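Local atomic coordinates of EF0056 (Enterococcus faecalis, PDB entry 6ORI), a protein that is an enterococcal surface protein of unassigned molecular function, built from immunoglobulin-like beta domains, binding calcium and probably linked to biofilm formation. Residues S162-Y167 with F190-D195. Residues are numbered along the deposited sequence; the frame is centred on the assembly and turned at random. Where two conformers were deposited one is given.
With CA (calcium ion), chain B.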
loop_
_atom_site.group_PDB
_atom_site.type_symbol
_atom_site.label_atom_id
_atom_site.label_comp_id
_atom_site.label_asym_id
_atom_site.label_seq_id
_atom_site.Cartn_x
_atom_site.Cartn_y
_atom_site.Cartn_z
ATOM N N SER A 162 -5.918 17.140 8.745
ATOM C CA SER A 162 -6.385 17.411 7.391
ATOM C C SER A 162 -5.488 16.831 6.283
ATOM O O SER A 162 -5.958 16.573 5.197
ATOM C CB SER A 162 -6.573 18.910 7.186
ATOM O OG SER A 162 -5.345 19.606 7.257
ATOM N N ASP A 163 -4.182 16.722 6.534
ATOM C CA ASP A 163 -3.240 16.101 5.591
ATOM C C ASP A 163 -2.519 14.970 6.338
ATOM O O ASP A 163 -1.715 15.210 7.257
ATOM C CB ASP A 163 -2.175 17.096 5.101
ATOM C CG ASP A 163 -2.645 18.008 3.977
ATOM O OD1 ASP A 163 -3.700 17.782 3.377
ATOM O OD2 ASP A 163 -1.889 18.955 3.651
ATOM N N ARG A 164 -2.778 13.730 5.965
ATOM C CA ARG A 164 -2.083 12.614 6.594
ATOM C C ARG A 164 -0.598 12.618 6.210
ATOM O O ARG A 164 -0.228 13.119 5.160
ATOM C CB ARG A 164 -2.729 11.285 6.197
ATOM C CG ARG A 164 -4.230 11.185 6.510
ATOM C CD ARG A 164 -4.527 11.469 7.967
ATOM N NE ARG A 164 -3.717 10.686 8.896
ATOM C CZ ARG A 164 -4.168 9.746 9.735
ATOM N NH1 ARG A 164 -3.297 9.121 10.537
ATOM N NH2 ARG A 164 -5.465 9.421 9.774
ATOM N N LEU A 165 0.224 12.052 7.080
ATOM C CA LEU A 165 1.674 11.977 6.878
ATOM C C LEU A 165 1.997 10.819 5.969
ATOM O O LEU A 165 1.884 9.660 6.352
ATOM C CB LEU A 165 2.414 11.794 8.197
ATOM C CG LEU A 165 2.286 12.941 9.207
ATOM C CD1 LEU A 165 2.753 12.452 10.585
ATOM C CD2 LEU A 165 3.056 14.174 8.767
ATOM N N MET A 166 2.400 11.139 4.757
ATOM C CA MET A 166 2.607 10.126 3.757
ATOM C C MET A 166 3.984 9.504 3.740
ATOM O O MET A 166 4.970 10.063 4.256
ATOM C CB MET A 166 2.290 10.702 2.387
ATOM C CG MET A 166 3.295 11.701 1.854
ATOM S SD MET A 166 4.777 11.017 1.058
ATOM C CE MET A 166 4.060 10.396 -0.440
ATOM N N TYR A 167 4.041 8.329 3.129
ATOM C CA TYR A 167 5.297 7.733 2.690
ATOM C C TYR A 167 5.058 7.075 1.339
ATOM O O TYR A 167 3.929 6.704 1.016
ATOM C CB TYR A 167 5.826 6.720 3.693
ATOM C CG TYR A 167 4.901 5.585 4.039
ATOM C CD1 TYR A 167 4.731 4.499 3.193
ATOM C CD2 TYR A 167 4.229 5.581 5.248
ATOM C CE1 TYR A 167 3.866 3.455 3.552
ATOM C CE2 TYR A 167 3.399 4.551 5.617
ATOM C CZ TYR A 167 3.232 3.495 4.777
ATOM O OH TYR A 167 2.387 2.483 5.184
ATOM N N PHE A 190 1.369 7.260 7.797
ATOM C CA PHE A 190 1.662 6.888 9.164
ATOM C C PHE A 190 0.435 6.977 10.042
ATOM O O PHE A 190 -0.269 7.975 10.034
ATOM C CB PHE A 190 2.770 7.800 9.734
ATOM C CG PHE A 190 4.132 7.614 9.098
ATOM C CD1 PHE A 190 5.010 6.668 9.572
ATOM C CD2 PHE A 190 4.536 8.432 8.046
ATOM C CE1 PHE A 190 6.262 6.521 8.983
ATOM C CE2 PHE A 190 5.795 8.290 7.479
ATOM C CZ PHE A 190 6.651 7.339 7.969
ATOM N N LEU A 191 0.203 5.926 10.805
ATOM C CA LEU A 191 -0.904 5.902 11.760
ATOM C C LEU A 191 -0.548 6.643 13.021
ATOM O O LEU A 191 0.607 6.658 13.460
ATOM C CB LEU A 191 -1.276 4.470 12.130
ATOM C CG LEU A 191 -1.670 3.565 10.977
ATOM C CD1 LEU A 191 -2.073 2.215 11.540
ATOM C CD2 LEU A 191 -2.794 4.163 10.173
ATOM N N THR A 192 -1.553 7.259 13.616
ATOM C CA THR A 192 -1.377 8.020 14.831
ATOM C C THR A 192 -2.555 7.693 15.735
ATOM O O THR A 192 -3.349 6.815 15.418
ATOM C CB THR A 192 -1.349 9.508 14.533
ATOM O OG1 THR A 192 -2.607 9.908 13.979
ATOM C CG2 THR A 192 -0.241 9.844 13.549
ATOM N N ASP A 193 -2.667 8.393 16.860
ATOM C CA ASP A 193 -3.678 8.060 17.858
ATOM C C ASP A 193 -5.085 8.468 17.436
ATOM O O ASP A 193 -6.056 8.152 18.123
ATOM C CB ASP A 193 -3.328 8.700 19.207
ATOM C CG ASP A 193 -2.441 7.812 20.066
ATOM O OD1 ASP A 193 -2.768 6.613 20.223
ATOM O OD2 ASP A 193 -1.415 8.313 20.582
ATOM N N GLN A 194 -5.195 9.164 16.309
ATOM C CA GLN A 194 -6.499 9.522 15.769
ATOM C C GLN A 194 -7.072 8.375 14.947
ATOM O O GLN A 194 -8.210 8.442 14.478
ATOM C CB GLN A 194 -6.422 10.790 14.910
ATOM C CG GLN A 194 -5.787 10.602 13.539
ATOM C CD GLN A 194 -5.723 11.897 12.747
ATOM O OE1 GLN A 194 -6.626 12.731 12.826
ATOM N NE2 GLN A 194 -4.649 12.074 11.982
ATOM N N ASP A 195 -6.273 7.325 14.770
ATOM C CA ASP A 195 -6.694 6.167 13.989
ATOM C C ASP A 195 -7.133 5.063 14.918
ATOM O O ASP A 195 -6.337 4.526 15.688
ATOM C CB ASP A 195 -5.564 5.724 13.079
ATOM C CG ASP A 195 -5.157 6.820 12.137
ATOM O OD1 ASP A 195 -6.061 7.354 11.465
ATOM O OD2 ASP A 195 -3.967 7.197 12.108
HETATM CA CA CA B . -5.920 17.371 2.974
HETATM O O HOH W 1 -0.816 10.469 9.329
#
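Arg164 and Asp195 join the two segments by an end-on, two-pronged salt bridge: NH1 of Arg164 reaches OD2 of Asp195 at 2.6 Å, and NH2 of Arg164 reaches OD1 of Asp195 at 2.7 Å. Arginine suits this place because its two parallel N-H groups match the two carboxylate oxygens; the groups are nearly coplanar, and both oxygens offer syn lone pairs. The anti lone pair of Asp195 OD2 takes the backbone N-H of Thr192 (N to OD2 2.8 Å), which fixes the carboxylate across the type I turn Thr192-Asp195. Bends at chi2 (-55°) and chi3 (-52°) curl the arginine chain toward this loop, where NE2 of Gln194 stands over one guanidinium face, 3.3 Å from CZ of Arg164, its amide tilted by 39°.

Between the backbones, Phe190 N donates to Leu165 O (2.8 Å). A bridging water accepts from Leu165 N and Arg164 NE and donates to Phe190 O, which also receives a weak bond from Arg164 NH1.

The apolar contact centres on Phe190, whose large apolar ring suits a buried place: its CD2 packs 4.0 Å from Leu165 CB, while Tyr167 makes a T-shaped stack, its CD2 3.8 Å from Phe190 CE2, toward the rim of the phenylalanine face.

Upstream, Ser162 O and Asp163 OD1 bind calcium with Gly372, Asp374 and the last modelled residues, Leu400 and Asp402; Arg164 N bonds to Asp374 OD2. The contact thus fastens the loop after strand 184-189 to the start of its antiparallel neighbour, strand 166-173, in an N-terminal sheet consistent with an immunoglobulin-like fold.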